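Long-range contacts in Hcp1 family type VI secretion system effector (Salmonella typhimurium, PDB 5XHH), which probably forms the stacked rings of the type VI secretion tube and may carry effectors through it: residues 8-16 and 63-72; 97-108 and 124-135. One frame throughout, in Å; residues are numbered along the deposited sequence.

Contact 1: residues 8-16 and 63-72; sequences KIDGIDGES and DRASPNLFKY
The side chains of Ile9, the last residue of strand 3-9, and Leu69 of the helix cross at about a right angle, CD1 of Ile9 meeting CD2 of Leu69. A type II turn from Ile9 to Ile12 then reverses the chain, with Gly11 at positive phi. At this turn a water donates to Asp10 O and bonds to Tyr72 OH at 2.8 Å, tying the loop to the helix without a direct bond.

Ile12 carries most of the apolar contact, and its two branches part. CG1 is anti to the carbonyl carbon (chi1 -61°) and sends CD1 over one face of the Tyr72 ring, a CH-pi contact with CD1 3.9 Å from the ring centroid; CG2 turns the other way, to Ala65 CB at 3.7 Å. In the Hcp beta-barrel fold the single helix lies beside the barrel, and here the loop leaving the first strand packs along one flank of it, from Ala65 to Tyr72, while Ile79 of strand 79-88 also touches Ile9 and Tyr72.

Beyond Ile12, Asp13 O receives a bond from a second water, which also donates to Arg64 O and accepts from Asn68 ND2. Gly14 brings the backbones together, its CA 4.7 Å from Ala65 CA. Glu15 OE1 accepts from Arg64 N at 2.9 Å, on the anti side and somewhat out of the carboxylate plane, and the bond is bent to 131°. Asp63 and Ser66 form a capping box: OD1 of Asp63 takes Ala65 N, Ser66 OG takes Asp63 N. The second oxygen, Asp63 OD2, binds His60 and a water held by Glu15 N.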
loop_
_atom_site.group_PDB
_atom_site.type_symbol
_atom_site.label_atom_id
_atom_site.label_comp_id
_atom_site.label_asym_id
_atom_site.label_seq_id
_atom_site.Cartn_x
_atom_site.Cartn_y
_atom_site.Cartn_z
ATOM N N LYS A 8 3.198 -1.435 6.549
ATOM C CA LYS A 8 4.516 -1.930 6.896
ATOM C C LYS A 8 5.271 -2.181 5.598
ATOM O O LYS A 8 4.901 -3.066 4.825
ATOM C CB LYS A 8 4.397 -3.207 7.723
ATOM C CG LYS A 8 5.744 -3.818 8.108
ATOM C CD LYS A 8 5.609 -5.285 8.484
ATOM C CE LYS A 8 6.908 -5.804 9.094
ATOM N NZ LYS A 8 6.962 -7.277 9.080
ATOM N N ILE A 9 6.332 -1.417 5.358
ATOM C CA ILE A 9 7.141 -1.558 4.158
ATOM C C ILE A 9 8.526 -2.056 4.551
ATOM O O ILE A 9 9.205 -1.429 5.371
ATOM C CB ILE A 9 7.244 -0.232 3.387
ATOM C CG1 ILE A 9 5.851 0.296 3.026
ATOM C CG2 ILE A 9 8.079 -0.436 2.129
ATOM C CD1 ILE A 9 5.889 1.627 2.311
ATOM N N ASP A 10 8.949 -3.176 3.958
ATOM C CA ASP A 10 10.293 -3.690 4.212
ATOM C C ASP A 10 11.329 -2.610 3.919
ATOM O O ASP A 10 11.310 -1.988 2.854
ATOM C CB ASP A 10 10.577 -4.921 3.350
ATOM C CG ASP A 10 9.888 -6.174 3.847
ATOM O OD1 ASP A 10 9.330 -6.167 4.959
ATOM O OD2 ASP A 10 9.942 -7.188 3.123
ATOM N N GLY A 11 12.220 -2.373 4.876
ATOM C CA GLY A 11 13.265 -1.388 4.706
ATOM C C GLY A 11 12.825 0.061 4.768
ATOM O O GLY A 11 13.679 0.948 4.692
ATOM N N ILE A 12 11.531 0.337 4.909
ATOM C CA ILE A 12 11.049 1.716 4.958
ATOM C C ILE A 12 10.161 1.885 6.178
ATOM O O ILE A 12 8.930 1.811 6.085
ATOM C CB ILE A 12 10.302 2.106 3.666
ATOM C CG1 ILE A 12 11.241 2.003 2.471
ATOM C CG2 ILE A 12 9.791 3.544 3.732
ATOM C CD1 ILE A 12 10.638 2.440 1.179
ATOM N N ASP A 13 10.783 2.111 7.328
ATOM C CA ASP A 13 10.040 2.343 8.552
ATOM C C ASP A 13 9.269 3.648 8.494
ATOM O O ASP A 13 9.718 4.644 7.918
ATOM C CB ASP A 13 10.972 2.394 9.758
ATOM C CG ASP A 13 11.563 1.050 10.090
ATOM O OD1 ASP A 13 11.129 0.046 9.485
ATOM O OD2 ASP A 13 12.445 1.005 10.968
ATOM N N GLY A 14 8.107 3.634 9.117
ATOM C CA GLY A 14 7.386 4.822 9.449
ATOM C C GLY A 14 7.591 5.208 10.896
ATOM O O GLY A 14 8.623 4.912 11.509
ATOM N N GLU A 15 6.573 5.824 11.468
ATOM C CA GLU A 15 6.717 6.545 12.715
ATOM C C GLU A 15 5.737 6.096 13.781
ATOM O O GLU A 15 5.805 6.600 14.903
ATOM C CB GLU A 15 6.516 8.041 12.448
ATOM C CG GLU A 15 7.393 8.958 13.211
ATOM C CD GLU A 15 7.286 10.352 12.672
ATOM O OE1 GLU A 15 7.928 10.646 11.645
ATOM O OE2 GLU A 15 6.514 11.136 13.250
ATOM N N SER A 16 4.827 5.177 13.462
ATOM C CA SER A 16 3.715 4.883 14.353
ATOM C C SER A 16 4.199 4.454 15.730
ATOM O O SER A 16 5.199 3.746 15.868
ATOM C CB SER A 16 2.835 3.779 13.771
ATOM O OG SER A 16 1.757 3.538 14.645
ATOM N N ASP A 63 6.587 12.100 6.990
ATOM C CA ASP A 63 7.026 11.478 8.234
ATOM C C ASP A 63 8.362 10.789 7.989
ATOM O O ASP A 63 8.999 11.005 6.955
ATOM C CB ASP A 63 5.939 10.528 8.774
ATOM C CG ASP A 63 5.601 9.389 7.809
ATOM O OD1 ASP A 63 6.446 9.035 6.961
ATOM O OD2 ASP A 63 4.476 8.839 7.920
ATOM N N ARG A 64 8.769 9.927 8.935
ATOM C CA ARG A 64 10.082 9.295 8.868
ATOM C C ARG A 64 10.267 8.466 7.595
ATOM O O ARG A 64 11.398 8.278 7.143
ATOM C CB ARG A 64 10.310 8.420 10.110
ATOM C CG ARG A 64 11.589 7.578 10.058
ATOM C CD ARG A 64 11.588 6.427 11.061
ATOM N NE ARG A 64 12.073 6.836 12.375
ATOM C CZ ARG A 64 13.351 6.806 12.748
ATOM N NH1 ARG A 64 14.286 6.390 11.905
ATOM N NH2 ARG A 64 13.699 7.195 13.967
ATOM N N ALA A 65 9.182 7.960 7.004
ATOM C CA ALA A 65 9.332 7.147 5.800
ATOM C C ALA A 65 9.632 7.984 4.566
ATOM O O ALA A 65 10.200 7.466 3.598
ATOM C CB ALA A 65 8.068 6.316 5.554
ATOM N N SER A 66 9.284 9.273 4.598
ATOM C CA SER A 66 9.304 10.079 3.383
ATOM C C SER A 66 10.671 10.140 2.713
ATOM O O SER A 66 10.743 9.880 1.500
ATOM C CB SER A 66 8.751 11.471 3.704
ATOM O OG SER A 66 7.378 11.392 4.008
ATOM N N PRO A 67 11.777 10.451 3.402
ATOM C CA PRO A 67 13.067 10.464 2.693
ATOM C C PRO A 67 13.419 9.118 2.093
ATOM O O PRO A 67 14.038 9.065 1.023
ATOM C CB PRO A 67 14.073 10.885 3.779
ATOM C CG PRO A 67 13.252 11.541 4.847
ATOM C CD PRO A 67 11.951 10.773 4.830
ATOM N N ASN A 68 13.019 8.018 2.735
ATOM C CA ASN A 68 13.341 6.712 2.178
ATOM C C ASN A 68 12.417 6.329 1.037
ATOM O O ASN A 68 12.861 5.674 0.091
ATOM C CB ASN A 68 13.318 5.649 3.274
ATOM C CG ASN A 68 14.628 5.582 4.023
ATOM O OD1 ASN A 68 15.689 5.659 3.418
ATOM N ND2 ASN A 68 14.563 5.467 5.339
ATOM N N LEU A 69 11.139 6.710 1.096
ATOM C CA LEU A 69 10.292 6.545 -0.085
ATOM C C LEU A 69 10.882 7.298 -1.278
ATOM O O LEU A 69 10.995 6.751 -2.376
ATOM C CB LEU A 69 8.866 7.013 0.215
ATOM C CG LEU A 69 8.109 6.185 1.251
ATOM C CD1 LEU A 69 6.913 6.948 1.730
ATOM C CD2 LEU A 69 7.666 4.857 0.626
ATOM N N PHE A 70 11.283 8.558 -1.067
ATOM C CA PHE A 70 11.993 9.310 -2.102
ATOM C C PHE A 70 13.216 8.553 -2.619
ATOM O O PHE A 70 13.405 8.394 -3.834
ATOM C CB PHE A 70 12.405 10.673 -1.536
ATOM C CG PHE A 70 13.286 11.473 -2.456
ATOM C CD1 PHE A 70 12.732 12.267 -3.448
ATOM C CD2 PHE A 70 14.670 11.433 -2.323
ATOM C CE1 PHE A 70 13.547 13.002 -4.301
ATOM C CE2 PHE A 70 15.491 12.165 -3.177
ATOM C CZ PHE A 70 14.929 12.950 -4.163
ATOM N N LYS A 71 14.067 8.086 -1.709
ATOM C CA LYS A 71 15.303 7.420 -2.107
ATOM C C LYS A 71 15.032 6.160 -2.934
ATOM O O LYS A 71 15.635 5.961 -3.993
ATOM C CB LYS A 71 16.122 7.094 -0.862
ATOM C CG LYS A 71 17.028 5.886 -0.981
ATOM C CD LYS A 71 18.106 5.995 0.056
ATOM C CE LYS A 71 18.480 4.635 0.534
ATOM N NZ LYS A 71 17.349 4.116 1.359
ATOM N N TYR A 72 14.099 5.303 -2.478
ATOM C CA TYR A 72 13.748 4.104 -3.243
ATOM C C TYR A 72 13.159 4.461 -4.596
ATOM O O TYR A 72 13.369 3.742 -5.576
ATOM C CB TYR A 72 12.747 3.245 -2.482
ATOM C CG TYR A 72 13.337 2.239 -1.534
ATOM C CD1 TYR A 72 14.069 2.635 -0.417
ATOM C CD2 TYR A 72 13.125 0.881 -1.735
ATOM C CE1 TYR A 72 14.581 1.691 0.460
ATOM C CE2 TYR A 72 13.626 -0.056 -0.863
ATOM C CZ TYR A 72 14.352 0.352 0.228
ATOM O OH TYR A 72 14.848 -0.580 1.099
HETATM O O HOH W 1 13.372 -2.979 1.041
HETATM O O HOH W 2 12.164 5.452 7.102
HETATM O O HOH W 3 4.372 7.085 9.968
#

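Contact 2: residues 97-108 and 124-135; sequences LKYTFTDLIVAV and TVELSFSTVKQE
Thr100 and Lys133 exchange backbone bonds in both directions, Thr100 N reaching Lys133 O at 2.8 Å, and Lys98 with Glu135 repeats the pattern in the antiparallel ladder. Both chains turn a corner, at Asp103 and Ser130, passing from one sheet of the barrel to the other. Thr102 N still donates to Thr131 O there, but Ser130 N is held only weakly, by Thr102 O and Asp103 O. Side chains supplement this: Ser130 OG donates to Asp103 OD2 over a very short 2.5 Å, and the same oxygen forms a salt bridge with Lys156. Thr102 OG1 and Thr131 OG1 each sit between backbone N and carbonyl carbon (chi1 71° and 87°), which brings the hydroxyls into a hydrogen bond; a water joins Thr131 OG1 to Thr100 O.

Past the corner, Ile105 and Ser128 form another doubly bonded pair. In the classic beta bulge that follows, Glu126 O accepts from both Ala107 N, at 2.7 Å, and Val108 N; the Glu126 carboxylate turns to Asn55.

The face bearing Phe101, Phe129, Leu104 and Leu127 is largely apolar. Phe101 directs its edge at the face of Phe129, CD2 standing 3.4 Å above the ring centre. At the polar end of this face a water links Tyr99 OH to Gln134 OE1. Backbone pairing thus holds both arms of the bend, and side-chain bonds supplement it where it weakens at Ser130 N, with the Asp103 charge probably balanced by Lys156.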
loop_
_atom_site.group_PDB
_atom_site.type_symbol
_atom_site.label_atom_id
_atom_site.label_comp_id
_atom_site.label_asym_id
_atom_site.label_seq_id
_atom_site.Cartn_x
_atom_site.Cartn_y
_atom_site.Cartn_z
ATOM N N LEU A 97 -9.119 -6.204 8.107
ATOM C CA LEU A 97 -8.731 -6.227 6.693
ATOM C C LEU A 97 -7.218 -6.157 6.518
ATOM O O LEU A 97 -6.562 -5.293 7.111
ATOM C CB LEU A 97 -9.413 -5.074 5.931
ATOM C CG LEU A 97 -9.130 -4.890 4.431
ATOM C CD1 LEU A 97 -9.580 -6.106 3.575
ATOM C CD2 LEU A 97 -9.767 -3.579 3.921
ATOM N N LYS A 98 -6.671 -7.024 5.657
ATOM C CA LYS A 98 -5.225 -7.045 5.420
ATOM C C LYS A 98 -4.900 -7.330 3.955
ATOM O O LYS A 98 -5.449 -8.256 3.361
ATOM C CB LYS A 98 -4.554 -8.087 6.326
ATOM C CG LYS A 98 -3.065 -8.284 6.103
ATOM C CD LYS A 98 -2.435 -9.036 7.314
ATOM C CE LYS A 98 -1.157 -9.759 6.929
ATOM N NZ LYS A 98 -0.329 -10.306 8.081
ATOM N N TYR A 99 -4.020 -6.525 3.367
ATOM C CA TYR A 99 -3.448 -6.808 2.057
ATOM C C TYR A 99 -1.950 -7.022 2.218
ATOM O O TYR A 99 -1.259 -6.188 2.816
ATOM C CB TYR A 99 -3.677 -5.671 1.050
ATOM C CG TYR A 99 -5.113 -5.260 0.844
ATOM C CD1 TYR A 99 -5.958 -5.989 0.020
ATOM C CD2 TYR A 99 -5.612 -4.120 1.446
ATOM C CE1 TYR A 99 -7.289 -5.598 -0.177
ATOM C CE2 TYR A 99 -6.924 -3.728 1.266
ATOM C CZ TYR A 99 -7.754 -4.472 0.450
ATOM O OH TYR A 99 -9.040 -4.063 0.276
ATOM N N THR A 100 -1.448 -8.109 1.662
ATOM C CA THR A 100 -0.018 -8.407 1.641
ATOM C C THR A 100 0.431 -8.323 0.190
ATOM O O THR A 100 -0.001 -9.122 -0.645
ATOM C CB THR A 100 0.267 -9.786 2.243
ATOM O OG1 THR A 100 -0.163 -9.793 3.608
ATOM C CG2 THR A 100 1.737 -10.089 2.198
ATOM N N PHE A 101 1.256 -7.331 -0.113
ATOM C CA PHE A 101 1.789 -7.111 -1.448
ATOM C C PHE A 101 3.228 -7.608 -1.477
ATOM O O PHE A 101 3.939 -7.544 -0.468
ATOM C CB PHE A 101 1.776 -5.627 -1.842
ATOM C CG PHE A 101 0.459 -4.926 -1.632
ATOM C CD1 PHE A 101 0.167 -4.308 -0.427
ATOM C CD2 PHE A 101 -0.459 -4.825 -2.664
ATOM C CE1 PHE A 101 -1.045 -3.627 -0.245
ATOM C CE2 PHE A 101 -1.657 -4.160 -2.494
ATOM C CZ PHE A 101 -1.954 -3.561 -1.288
ATOM N N THR A 102 3.664 -8.093 -2.641
ATOM C CA THR A 102 5.068 -8.453 -2.785
ATOM C C THR A 102 5.652 -7.844 -4.048
ATOM O O THR A 102 4.932 -7.536 -5.000
ATOM C CB THR A 102 5.295 -9.974 -2.842
ATOM O OG1 THR A 102 4.800 -10.478 -4.083
ATOM C CG2 THR A 102 4.633 -10.678 -1.679
ATOM N N ASP A 103 6.981 -7.712 -4.045
ATOM C CA ASP A 103 7.750 -7.282 -5.212
ATOM C C ASP A 103 7.272 -5.907 -5.685
ATOM O O ASP A 103 6.660 -5.739 -6.740
ATOM C CB ASP A 103 7.658 -8.332 -6.327
ATOM C CG ASP A 103 8.387 -7.921 -7.587
ATOM O OD1 ASP A 103 9.534 -7.443 -7.486
ATOM O OD2 ASP A 103 7.796 -8.071 -8.679
ATOM N N LEU A 104 7.570 -4.919 -4.859
ATOM C CA LEU A 104 7.089 -3.567 -5.066
ATOM C C LEU A 104 8.224 -2.646 -5.490
ATOM O O LEU A 104 9.392 -2.871 -5.155
ATOM C CB LEU A 104 6.429 -3.015 -3.795
ATOM C CG LEU A 104 5.245 -3.809 -3.233
ATOM C CD1 LEU A 104 5.689 -4.853 -2.167
ATOM C CD2 LEU A 104 4.152 -2.873 -2.688
ATOM N N ILE A 105 7.850 -1.605 -6.235
ATOM C CA ILE A 105 8.707 -0.472 -6.555
ATOM C C ILE A 105 7.954 0.799 -6.177
ATOM O O ILE A 105 6.730 0.875 -6.344
ATOM C CB ILE A 105 9.085 -0.458 -8.053
ATOM C CG1 ILE A 105 9.969 -1.660 -8.402
ATOM C CG2 ILE A 105 9.829 0.809 -8.421
ATOM C CD1 ILE A 105 10.245 -1.771 -9.888
ATOM N N VAL A 106 8.676 1.793 -5.662
ATOM C CA VAL A 106 8.079 3.100 -5.395
ATOM C C VAL A 106 8.014 3.859 -6.713
ATOM O O VAL A 106 9.045 4.257 -7.256
ATOM C CB VAL A 106 8.867 3.885 -4.344
ATOM C CG1 VAL A 106 8.123 5.177 -3.998
ATOM C CG2 VAL A 106 9.066 3.036 -3.087
ATOM N N ALA A 107 6.800 4.072 -7.230
ATOM C CA ALA A 107 6.684 4.669 -8.553
ATOM C C ALA A 107 6.478 6.176 -8.503
ATOM O O ALA A 107 6.896 6.873 -9.437
ATOM C CB ALA A 107 5.530 4.033 -9.337
ATOM N N VAL A 108 5.829 6.687 -7.455
ATOM C CA VAL A 108 5.529 8.119 -7.346
ATOM C C VAL A 108 5.664 8.546 -5.895
ATOM O O VAL A 108 5.155 7.863 -4.999
ATOM C CB VAL A 108 4.106 8.481 -7.841
ATOM C CG1 VAL A 108 3.813 9.947 -7.569
ATOM C CG2 VAL A 108 3.935 8.193 -9.315
ATOM N N THR A 124 1.379 12.000 -1.174
ATOM C CA THR A 124 0.812 10.892 -1.925
ATOM C C THR A 124 1.934 10.023 -2.472
ATOM O O THR A 124 2.968 10.525 -2.910
ATOM C CB THR A 124 -0.069 11.418 -3.064
ATOM O OG1 THR A 124 -1.183 12.097 -2.495
ATOM C CG2 THR A 124 -0.582 10.284 -3.960
ATOM N N VAL A 125 1.731 8.713 -2.420
ATOM C CA VAL A 125 2.739 7.736 -2.802
ATOM C C VAL A 125 2.067 6.664 -3.645
ATOM O O VAL A 125 0.964 6.207 -3.327
ATOM C CB VAL A 125 3.407 7.093 -1.565
ATOM C CG1 VAL A 125 4.483 6.094 -1.993
ATOM C CG2 VAL A 125 3.977 8.160 -0.642
ATOM N N GLU A 126 2.729 6.260 -4.713
ATOM C CA GLU A 126 2.302 5.117 -5.491
ATOM C C GLU A 126 3.392 4.064 -5.450
ATOM O O GLU A 126 4.572 4.377 -5.683
ATOM C CB GLU A 126 1.991 5.502 -6.923
ATOM C CG GLU A 126 0.774 6.390 -7.065
ATOM C CD GLU A 126 0.485 6.679 -8.520
ATOM O OE1 GLU A 126 0.872 5.839 -9.360
ATOM O OE2 GLU A 126 -0.118 7.733 -8.820
ATOM N N LEU A 127 2.973 2.829 -5.150
ATOM C CA LEU A 127 3.821 1.645 -5.137
ATOM C C LEU A 127 3.261 0.655 -6.143
ATOM O O LEU A 127 2.091 0.265 -6.053
ATOM C CB LEU A 127 3.864 0.992 -3.757
ATOM C CG LEU A 127 4.124 1.803 -2.495
ATOM C CD1 LEU A 127 3.954 0.911 -1.284
ATOM C CD2 LEU A 127 5.502 2.441 -2.515
ATOM N N SER A 128 4.079 0.253 -7.102
ATOM C CA SER A 128 3.650 -0.833 -7.958
ATOM C C SER A 128 3.914 -2.145 -7.241
ATOM O O SER A 128 4.830 -2.248 -6.428
ATOM C CB SER A 128 4.385 -0.792 -9.294
ATOM O OG SER A 128 5.751 -1.050 -9.075
ATOM N N PHE A 129 3.073 -3.140 -7.508
ATOM C CA PHE A 129 3.252 -4.458 -6.920
ATOM C C PHE A 129 2.893 -5.508 -7.959
ATOM O O PHE A 129 2.019 -5.292 -8.804
ATOM C CB PHE A 129 2.397 -4.646 -5.645
ATOM C CG PHE A 129 0.921 -4.462 -5.871
ATOM C CD1 PHE A 129 0.340 -3.211 -5.748
ATOM C CD2 PHE A 129 0.119 -5.533 -6.215
ATOM C CE1 PHE A 129 -1.024 -3.032 -5.961
ATOM C CE2 PHE A 129 -1.241 -5.365 -6.431
ATOM C CZ PHE A 129 -1.814 -4.103 -6.301
ATOM N N SER A 130 3.567 -6.647 -7.900
ATOM C CA SER A 130 3.210 -7.702 -8.831
ATOM C C SER A 130 2.273 -8.744 -8.240
ATOM O O SER A 130 1.613 -9.441 -9.009
ATOM C CB SER A 130 4.470 -8.372 -9.393
ATOM O OG SER A 130 5.409 -8.588 -8.381
ATOM N N THR A 131 2.168 -8.861 -6.911
ATOM C CA THR A 131 1.220 -9.799 -6.323
ATOM C C THR A 131 0.549 -9.182 -5.109
ATOM O O THR A 131 1.165 -8.414 -4.358
ATOM C CB THR A 131 1.867 -11.128 -5.878
ATOM O OG1 THR A 131 2.355 -10.983 -4.539
ATOM C CG2 THR A 131 3.018 -11.532 -6.791
ATOM N N VAL A 132 -0.712 -9.561 -4.899
ATOM C CA VAL A 132 -1.466 -9.098 -3.738
ATOM C C VAL A 132 -2.279 -10.254 -3.188
ATOM O O VAL A 132 -2.832 -11.063 -3.944
ATOM C CB VAL A 132 -2.386 -7.896 -4.061
ATOM C CG1 VAL A 132 -3.379 -8.228 -5.157
ATOM C CG2 VAL A 132 -3.123 -7.407 -2.802
ATOM N N LYS A 133 -2.362 -10.322 -1.866
ATOM C CA LYS A 133 -3.193 -11.320 -1.203
ATOM C C LYS A 133 -3.982 -10.615 -0.121
ATOM O O LYS A 133 -3.396 -9.959 0.747
ATOM C CB LYS A 133 -2.348 -12.443 -0.605
ATOM C CG LYS A 133 -3.117 -13.283 0.383
ATOM C CD LYS A 133 -2.439 -14.617 0.633
ATOM C CE LYS A 133 -3.243 -15.757 0.005
ATOM N NZ LYS A 133 -2.780 -17.122 0.427
ATOM N N GLN A 134 -5.300 -10.739 -0.155
ATOM C CA GLN A 134 -6.121 -10.091 0.850
ATOM C C GLN A 134 -6.730 -11.131 1.779
ATOM O O GLN A 134 -7.082 -12.234 1.351
ATOM C CB GLN A 134 -7.199 -9.206 0.200
ATOM C CG GLN A 134 -8.482 -9.857 -0.219
ATOM C CD GLN A 134 -9.477 -8.838 -0.820
ATOM O OE1 GLN A 134 -10.422 -8.403 -0.157
ATOM N NE2 GLN A 134 -9.263 -8.477 -2.071
ATOM N N GLU A 135 -6.821 -10.757 3.053
ATOM C CA GLU A 135 -7.450 -11.519 4.118
ATOM C C GLU A 135 -8.476 -10.637 4.806
ATOM O O GLU A 135 -8.156 -9.526 5.238
ATOM C CB GLU A 135 -6.415 -11.993 5.148
ATOM C CG GLU A 135 -5.342 -12.889 4.559
ATOM C CD GLU A 135 -4.201 -13.140 5.533
ATOM O OE1 GLU A 135 -3.054 -12.774 5.202
ATOM O OE2 GLU A 135 -4.463 -13.678 6.631
HETATM O O HOH W 4 -10.758 -5.638 -0.655
HETATM O O HOH W 5 1.043 -11.211 -2.133
HETATM O O HOH W 6 -2.990 -10.437 3.570
HETATM O O HOH W 7 6.476 -3.870 -9.154
#

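Overall arrangement
The two contacts have centres about 14 Å apart and come in series along the chain, contact 1 closing before contact 2 opens. Strand 3-9 of contact 1 and strands 97-102 and 131-137 of contact 2 belong to the same seven-stranded antiparallel sheet, with strand 79-88 between the first two. Strands 104-113 and 121-129 carry contact 2 into the four-stranded sheet, beside helix 66-75. There the contacts touch: Val106 packs on Leu69 and Tyr72, Val125 on Leu69, and Leu127 on Ile9. Contact 2 therefore joins the two sheets near the centre of the chain, whereas contact 1 packs the loop after strand 3-9 on the helix, farther from the centre, consistent with a compact Hcp-type barrel.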